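Local coordinates for TolA protein (Vibrio cholerae, PDB 4G7X) that probably serves as the periplasmic protein-binding domain of TolA in the Tol-Pal cell-envelope system, and as a likely docking site for filamentous phage, at residues T45-V48 with G49-A53; Y55-L58 with I59-L63; A38-Q41 with Q42-S46. All coordinates share one frame; numbering follows the deposited sequence.

Contact 1. Residues T45-V48 with G49-A53; sequences TSEV and GRYGA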
loop_
_atom_site.group_PDB
_atom_site.type_symbol
_atom_site.label_atom_id
_atom_site.label_comp_id
_atom_site.label_asym_id
_atom_site.label_seq_id
_atom_site.Cartn_x
_atom_site.Cartn_y
_atom_site.Cartn_z
ATOM N N THR B 45 22.559 -3.362 5.062
ATOM C CA THR B 45 22.153 -2.436 6.118
ATOM C C THR B 45 22.211 -0.983 5.624
ATOM O O THR B 45 21.283 -0.202 5.855
ATOM C CB THR B 45 23.002 -2.646 7.388
ATOM O OG1 THR B 45 22.819 -3.990 7.853
ATOM C CG2 THR B 45 22.600 -1.680 8.502
ATOM N N SER B 46 23.287 -0.640 4.919
ATOM C CA SER B 46 23.453 0.696 4.349
ATOM C C SER B 46 22.351 1.023 3.339
ATOM O O SER B 46 21.764 2.105 3.385
ATOM C CB SER B 46 24.833 0.832 3.696
ATOM O OG SER B 46 25.059 2.154 3.228
ATOM N N GLU B 47 22.075 0.078 2.442
ATOM C CA GLU B 47 21.067 0.263 1.397
ATOM C C GLU B 47 19.646 0.383 1.941
ATOM O O GLU B 47 18.849 1.167 1.420
ATOM C CB GLU B 47 21.165 -0.849 0.351
ATOM C CG GLU B 47 22.364 -0.703 -0.572
ATOM C CD GLU B 47 22.252 0.501 -1.488
ATOM O OE1 GLU B 47 22.749 1.580 -1.114
ATOM O OE2 GLU B 47 21.648 0.374 -2.574
ATOM N N VAL B 48 19.334 -0.383 2.986
ATOM C CA VAL B 48 18.037 -0.280 3.663
ATOM C C VAL B 48 17.843 1.114 4.258
ATOM O O VAL B 48 16.749 1.683 4.181
ATOM C CB VAL B 48 17.854 -1.387 4.728
ATOM C CG1 VAL B 48 16.645 -1.118 5.618
ATOM C CG2 VAL B 48 17.703 -2.732 4.041
ATOM N N GLY B 49 18.908 1.667 4.833
ATOM C CA GLY B 49 18.880 3.031 5.346
ATOM C C GLY B 49 18.660 4.048 4.238
ATOM O O GLY B 49 17.847 4.965 4.385
ATOM N N ARG B 50 19.368 3.868 3.124
ATOM C CA ARG B 50 19.306 4.803 1.999
ATOM C C ARG B 50 17.927 4.811 1.339
ATOM O O ARG B 50 17.340 5.878 1.134
ATOM C CB ARG B 50 20.404 4.499 0.971
ATOM C CG ARG B 50 20.594 5.603 -0.059
ATOM C CD ARG B 50 21.811 5.382 -0.943
ATOM N NE ARG B 50 21.679 4.220 -1.822
ATOM C CZ ARG B 50 21.028 4.209 -2.982
ATOM N NH1 ARG B 50 20.411 5.299 -3.431
ATOM N NH2 ARG B 50 20.980 3.093 -3.696
ATOM N N TYR B 51 17.411 3.625 1.022
ATOM C CA TYR B 51 16.078 3.522 0.425
ATOM C C TYR B 51 14.971 3.884 1.406
ATOM O O TYR B 51 13.984 4.506 1.017
ATOM C CB TYR B 51 15.854 2.148 -0.212
ATOM C CG TYR B 51 16.498 2.029 -1.574
ATOM C CD1 TYR B 51 15.829 2.455 -2.722
ATOM C CD2 TYR B 51 17.784 1.511 -1.715
ATOM C CE1 TYR B 51 16.420 2.365 -3.973
ATOM C CE2 TYR B 51 18.381 1.409 -2.961
ATOM C CZ TYR B 51 17.697 1.837 -4.085
ATOM O OH TYR B 51 18.291 1.742 -5.323
ATOM N N GLY B 52 15.146 3.519 2.673
ATOM C CA GLY B 52 14.223 3.946 3.728
ATOM C C GLY B 52 14.037 5.455 3.733
ATOM O O GLY B 52 12.912 5.951 3.829
ATOM N N ALA B 53 15.145 6.187 3.635
ATOM C CA ALA B 53 15.108 7.646 3.573
ATOM C C ALA B 53 14.422 8.156 2.302
ATOM O O ALA B 53 13.670 9.130 2.350
ATOM C CB ALA B 53 16.512 8.217 3.696
#
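Glu47 and Arg50, one helical turn apart, run side by side and join their charged ends in a two-pronged salt bridge. Followed from its root, the Arg50 chain begins with CB against the backbone, 3.7 Å from Ser46 O. CG then leaves anti to the backbone N (chi1 -167°), and a bend at chi3 turns the head back along the helix toward Glu47. CD lies 3.9 Å from Glu47 OE1. NE gives that oxygen a nearly straight bond of 2.9 Å, approaching on its syn side but 25° out of the carboxylate plane. At the tip, NH2 bonds to the syn lone pair of Glu47 OE2 at 3.0 Å. The arginine thus presents its side, one nitrogen to each oxygen, with the two planar groups 30° apart. Tyr51 CD2 lies over one guanidinium face near its rim, and Tyr51 CE2 comes within 3.4 Å of Glu47 OE2, its ring almost perpendicular to the carboxylate. Val124 and Gln121 adjoin Glu47, while Leu128 packs on Tyr51 from helix 122-128. Tyr51 N bonds to Glu47 O. The arrangement is an i to i+3 intrahelical salt bridge on an alpha-helix whose inner side packs against helix 122-128.

Contact 2. Residues Y55-L58 with I59-L63; sequences YTQL and IRQNL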
loop_
_atom_site.group_PDB
_atom_site.type_symbol
_atom_site.label_atom_id
_atom_site.label_comp_id
_atom_site.label_asym_id
_atom_site.label_seq_id
_atom_site.Cartn_x
_atom_site.Cartn_y
_atom_site.Cartn_z
ATOM N N TYR B 55 12.070 6.547 0.633
ATOM C CA TYR B 55 10.641 6.265 0.822
ATOM C C TYR B 55 9.965 7.274 1.742
ATOM O O TYR B 55 8.851 7.723 1.468
ATOM C CB TYR B 55 10.413 4.850 1.362
ATOM C CG TYR B 55 10.916 3.714 0.494
ATOM C CD1 TYR B 55 11.261 3.910 -0.846
ATOM C CD2 TYR B 55 11.012 2.429 1.015
ATOM C CE1 TYR B 55 11.719 2.859 -1.623
ATOM C CE2 TYR B 55 11.455 1.370 0.242
ATOM C CZ TYR B 55 11.806 1.590 -1.073
ATOM O OH TYR B 55 12.251 0.536 -1.833
ATOM N N THR B 56 10.648 7.626 2.829
ATOM C CA THR B 56 10.131 8.571 3.812
ATOM C C THR B 56 9.945 9.957 3.181
ATOM O O THR B 56 8.942 10.632 3.437
ATOM C CB THR B 56 11.045 8.627 5.058
ATOM O OG1 THR B 56 11.223 7.305 5.590
ATOM C CG2 THR B 56 10.437 9.507 6.130
ATOM N N GLN B 57 10.890 10.357 2.331
ATOM C CA GLN B 57 10.791 11.616 1.591
ATOM C C GLN B 57 9.620 11.611 0.607
ATOM O O GLN B 57 8.892 12.599 0.501
ATOM C CB GLN B 57 12.116 11.937 0.881
ATOM C CG GLN B 57 12.069 13.094 -0.116
ATOM C CD GLN B 57 11.855 14.456 0.524
ATOM O OE1 GLN B 57 12.096 14.648 1.716
ATOM N NE2 GLN B 57 11.405 15.414 -0.276
ATOM N N LEU B 58 9.428 10.497 -0.097
ATOM C CA LEU B 58 8.302 10.377 -1.027
ATOM C C LEU B 58 6.965 10.542 -0.310
ATOM O O LEU B 58 6.057 11.202 -0.821
ATOM C CB LEU B 58 8.345 9.049 -1.787
ATOM C CG LEU B 58 9.408 8.937 -2.886
ATOM C CD1 LEU B 58 9.533 7.497 -3.361
ATOM C CD2 LEU B 58 9.102 9.870 -4.049
ATOM N N ILE B 59 6.856 9.952 0.877
ATOM C CA ILE B 59 5.640 10.065 1.682
ATOM C C ILE B 59 5.465 11.502 2.176
ATOM O O ILE B 59 4.376 12.071 2.069
ATOM C CB ILE B 59 5.650 9.065 2.859
ATOM C CG1 ILE B 59 5.659 7.630 2.317
ATOM C CG2 ILE B 59 4.453 9.290 3.779
ATOM C CD1 ILE B 59 6.105 6.590 3.320
ATOM N N ARG B 60 6.546 12.092 2.684
ATOM C CA ARG B 60 6.520 13.468 3.187
ATOM C C ARG B 60 6.099 14.486 2.125
ATOM O O ARG B 60 5.354 15.423 2.423
ATOM C CB ARG B 60 7.875 13.853 3.794
ATOM C CG ARG B 60 8.086 13.337 5.209
ATOM C CD ARG B 60 9.303 13.970 5.874
ATOM N NE ARG B 60 10.557 13.352 5.445
ATOM C CZ ARG B 60 11.417 13.896 4.587
ATOM N NH1 ARG B 60 12.525 13.247 4.264
ATOM N NH2 ARG B 60 11.176 15.089 4.055
ATOM N N GLN B 61 6.564 14.296 0.893
ATOM C CA GLN B 61 6.204 15.173 -0.229
ATOM C C GLN B 61 4.703 15.211 -0.518
ATOM O O GLN B 61 4.187 16.217 -1.005
ATOM C CB GLN B 61 6.954 14.759 -1.495
ATOM C CG GLN B 61 8.397 15.228 -1.544
ATOM C CD GLN B 61 9.088 14.868 -2.845
ATOM O OE1 GLN B 61 9.910 15.633 -3.352
ATOM N NE2 GLN B 61 8.755 13.703 -3.396
ATOM N N ASN B 62 4.013 14.112 -0.221
ATOM C CA ASN B 62 2.580 13.998 -0.478
ATOM C C ASN B 62 1.732 14.359 0.735
ATOM O O ASN B 62 0.515 14.510 0.631
ATOM C CB ASN B 62 2.242 12.580 -0.946
ATOM C CG ASN B 62 2.823 12.261 -2.309
ATOM O OD1 ASN B 62 3.544 11.279 -2.472
ATOM N ND2 ASN B 62 2.513 13.093 -3.298
ATOM N N LEU B 63 2.388 14.514 1.877
ATOM C CA LEU B 63 1.709 14.733 3.141
ATOM C C LEU B 63 1.122 16.139 3.221
ATOM O O LEU B 63 1.822 17.128 2.978
ATOM C CB LEU B 63 2.693 14.493 4.289
ATOM C CG LEU B 63 2.190 14.333 5.719
ATOM C CD1 LEU B 63 1.372 13.060 5.882
ATOM C CD2 LEU B 63 3.381 14.327 6.660
#
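The Arg60 guanidinium has Gln57 CA over one face, 3.6 Å above the plane and offset toward the rim. Thr56 contributes its methyl: CG2 comes to 3.9 Å from Arg60 NE, the two side chains crossing at a slant. The Gln57 amide is turned 67° from the guanidinium, so the two flat groups are not stacked. Its OE1 approaches the end of the arginine, where NH2 makes a weak, poorly angled hydrogen bond to it at 2.6 Å and NH1 lies 2.9 Å away; OE1 crowds the head of the guanidinium, and the detail of this bond is doubtful. The bend of Gln57 at chi2 (68°) holds the amide out from the helix surface between Arg60 and Gln61, OE1 toward the former and NE2 toward the latter. On that second side NE2 packs 3.3 Å from Gln61 CG and makes a long, weak bond to Gln61 OE1, with the amide planes 63° apart. Gln57 therefore bridges residues three and four positions further on, although neither polar link is strong.

Leu58 adds an apolar neighbour through CD2, 3.9 Å from Gln61 NE2. On the inward side, Ile59 lays CG1 3.3 Å from Tyr55 O, the same carbonyl that accepts its backbone N-H. Ile59 also packs on Leu133 and Val135 of strand 130-135 and on Val109 of helix 99-110. Tyr55 makes an edge-to-face ring contact with Phe115 and bonds through OH to Pro116 O, while Thr56 OG1 is held by Gly52 O. Polar side chains interact along the outer surface while Tyr55 and Ile59 turn inward: this is the last part of an amphipathic alpha-helix packed on the antiparallel sheet of the TolA C-terminal alpha/beta domain.

Contact 3. Residues A38-Q41 with Q42-S46; sequences AARQ and QFVTS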
loop_
_atom_site.group_PDB
_atom_site.type_symbol
_atom_site.label_atom_id
_atom_site.label_comp_id
_atom_site.label_asym_id
_atom_site.label_seq_id
_atom_site.Cartn_x
_atom_site.Cartn_y
_atom_site.Cartn_z
ATOM N N ALA B 38 30.136 -10.771 6.166
ATOM C CA ALA B 38 29.942 -9.534 6.919
ATOM C C ALA B 38 29.885 -8.311 6.014
ATOM O O ALA B 38 29.117 -7.386 6.272
ATOM C CB ALA B 38 31.033 -9.371 7.964
ATOM N N ALA B 39 30.688 -8.311 4.952
ATOM C CA ALA B 39 30.736 -7.182 4.032
ATOM C C ALA B 39 29.390 -6.974 3.343
ATOM O O ALA B 39 28.943 -5.836 3.173
ATOM C CB ALA B 39 31.840 -7.374 3.003
ATOM N N ARG B 40 28.753 -8.077 2.953
ATOM C CA ARG B 40 27.443 -8.007 2.306
ATOM C C ARG B 40 26.380 -7.515 3.282
ATOM O O ARG B 40 25.529 -6.704 2.914
ATOM C CB ARG B 40 27.045 -9.353 1.695
ATOM C CG ARG B 40 25.815 -9.284 0.795
ATOM C CD ARG B 40 26.044 -8.384 -0.408
ATOM N NE ARG B 40 24.821 -8.192 -1.189
ATOM C CZ ARG B 40 24.722 -7.403 -2.256
ATOM N NH1 ARG B 40 25.772 -6.720 -2.691
ATOM N NH2 ARG B 40 23.563 -7.301 -2.897
ATOM N N GLN B 41 26.446 -7.986 4.525
ATOM C CA GLN B 41 25.534 -7.508 5.570
ATOM C C GLN B 41 25.632 -5.996 5.764
ATOM O O GLN B 41 24.614 -5.326 5.936
ATOM C CB GLN B 41 25.770 -8.241 6.890
ATOM C CG GLN B 41 25.372 -9.707 6.857
ATOM C CD GLN B 41 25.357 -10.354 8.229
ATOM O OE1 GLN B 41 25.646 -9.712 9.244
ATOM N NE2 GLN B 41 25.021 -11.638 8.269
ATOM N N GLN B 42 26.854 -5.466 5.727
ATOM C CA GLN B 42 27.078 -4.022 5.826
ATOM C C GLN B 42 26.435 -3.273 4.664
ATOM O O GLN B 42 25.799 -2.238 4.862
ATOM C CB GLN B 42 28.574 -3.705 5.897
ATOM C CG GLN B 42 29.212 -4.173 7.194
ATOM C CD GLN B 42 30.657 -3.749 7.348
ATOM O OE1 GLN B 42 31.292 -3.266 6.408
ATOM N NE2 GLN B 42 31.186 -3.928 8.555
ATOM N N PHE B 43 26.596 -3.810 3.459
ATOM C CA PHE B 43 26.014 -3.203 2.267
ATOM C C PHE B 43 24.489 -3.187 2.342
ATOM O O PHE B 43 23.864 -2.165 2.060
ATOM C CB PHE B 43 26.493 -3.913 1.000
ATOM C CG PHE B 43 25.861 -3.393 -0.262
ATOM C CD1 PHE B 43 26.275 -2.187 -0.820
ATOM C CD2 PHE B 43 24.850 -4.111 -0.894
ATOM C CE1 PHE B 43 25.693 -1.706 -1.987
ATOM C CE2 PHE B 43 24.265 -3.636 -2.058
ATOM C CZ PHE B 43 24.689 -2.434 -2.605
ATOM N N VAL B 44 23.901 -4.310 2.741
ATOM C CA VAL B 44 22.444 -4.413 2.863
ATOM C C VAL B 44 21.913 -3.423 3.902
ATOM O O VAL B 44 20.953 -2.706 3.642
ATOM C CB VAL B 44 21.990 -5.861 3.164
ATOM C CG1 VAL B 44 20.492 -5.922 3.433
ATOM C CG2 VAL B 44 22.350 -6.785 2.008
ATOM N N THR B 45 22.559 -3.362 5.062
ATOM C CA THR B 45 22.153 -2.436 6.118
ATOM C C THR B 45 22.211 -0.983 5.624
ATOM O O THR B 45 21.283 -0.202 5.855
ATOM C CB THR B 45 23.002 -2.646 7.388
ATOM O OG1 THR B 45 22.819 -3.990 7.853
ATOM C CG2 THR B 45 22.600 -1.680 8.502
ATOM N N SER B 46 23.287 -0.640 4.919
ATOM C CA SER B 46 23.453 0.696 4.349
ATOM C C SER B 46 22.351 1.023 3.339
ATOM O O SER B 46 21.764 2.105 3.385
ATOM C CB SER B 46 24.833 0.832 3.696
ATOM O OG SER B 46 25.059 2.154 3.228
#
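Gln41 and Thr45 meet at one carbonyl: Gln41 O accepts both the backbone N-H of Thr45, at 3.0 Å, and the hydroxyl of Thr45, with OG1 at 2.9 Å. The two donors arrive from opposite faces of the carbonyl plane. For the hydroxyl this follows from chi1 of -60°, which sets OG1 anti to its own carbonyl carbon and swings it back over the preceding turn. The threonine hydroxyl thus finds its acceptor in its own helix, one turn back, at an oxygen already serving the regular i to i+4 pattern.

The other carbonyls of this turn are also taken up: Ala38 O by Gln42 N, Ala39 O by Phe43 N, and Arg40 O by Val44 N, the last at 2.9 Å. Just ahead of them, at the start of helix 38-62, Asn37 OD1 accepts a hydrogen bond from Arg40 N, as an N-cap side chain does for an amide of the first turn. Aliphatic groups lie close to two of the same acceptors, Val44 CG2 at 3.3 Å from Arg40 O and Gln42 CG beside Ala38 O.

Arg40 finds its charge partner beyond the helix. Its NE forms a salt bridge with Asp123 OD2, tying the first turn to helix 122-128, where Phe43 and Val44 also touch Val124; NH2 is likewise hydrogen-bonded outside the two segments. Gln121 adjoins both Arg40 and Phe43. The arginine, its CG opposite the backbone N (chi1 -170°) and its chain bent at chi2, brings its guanidinium alongside the Phe43 ring, with the planes 30° apart. Phe43 CD2 sits 3.3 Å above one guanidinium face, toward its rim, and Arg40 NH1 is equally close to that ring carbon.

All three contacts are local turns of helix 38-62, so none closes a long loop. From the N terminus, contact 3 comes first. Its second segment runs into contact 1, the two sharing Thr45 and Ser46, with centres about 11 Å apart. Contact 2 follows in series after contact 1, about 15 Å further between centres, and lies on the other side of the chain's centre from contact 3. None of the three nests within or crosses another. Their outside partners change along the helix: contacts 3 and 1 tie its first half to helix 122-128, whereas contact 2 joins its last turns to strand 130-135 and helix 99-110.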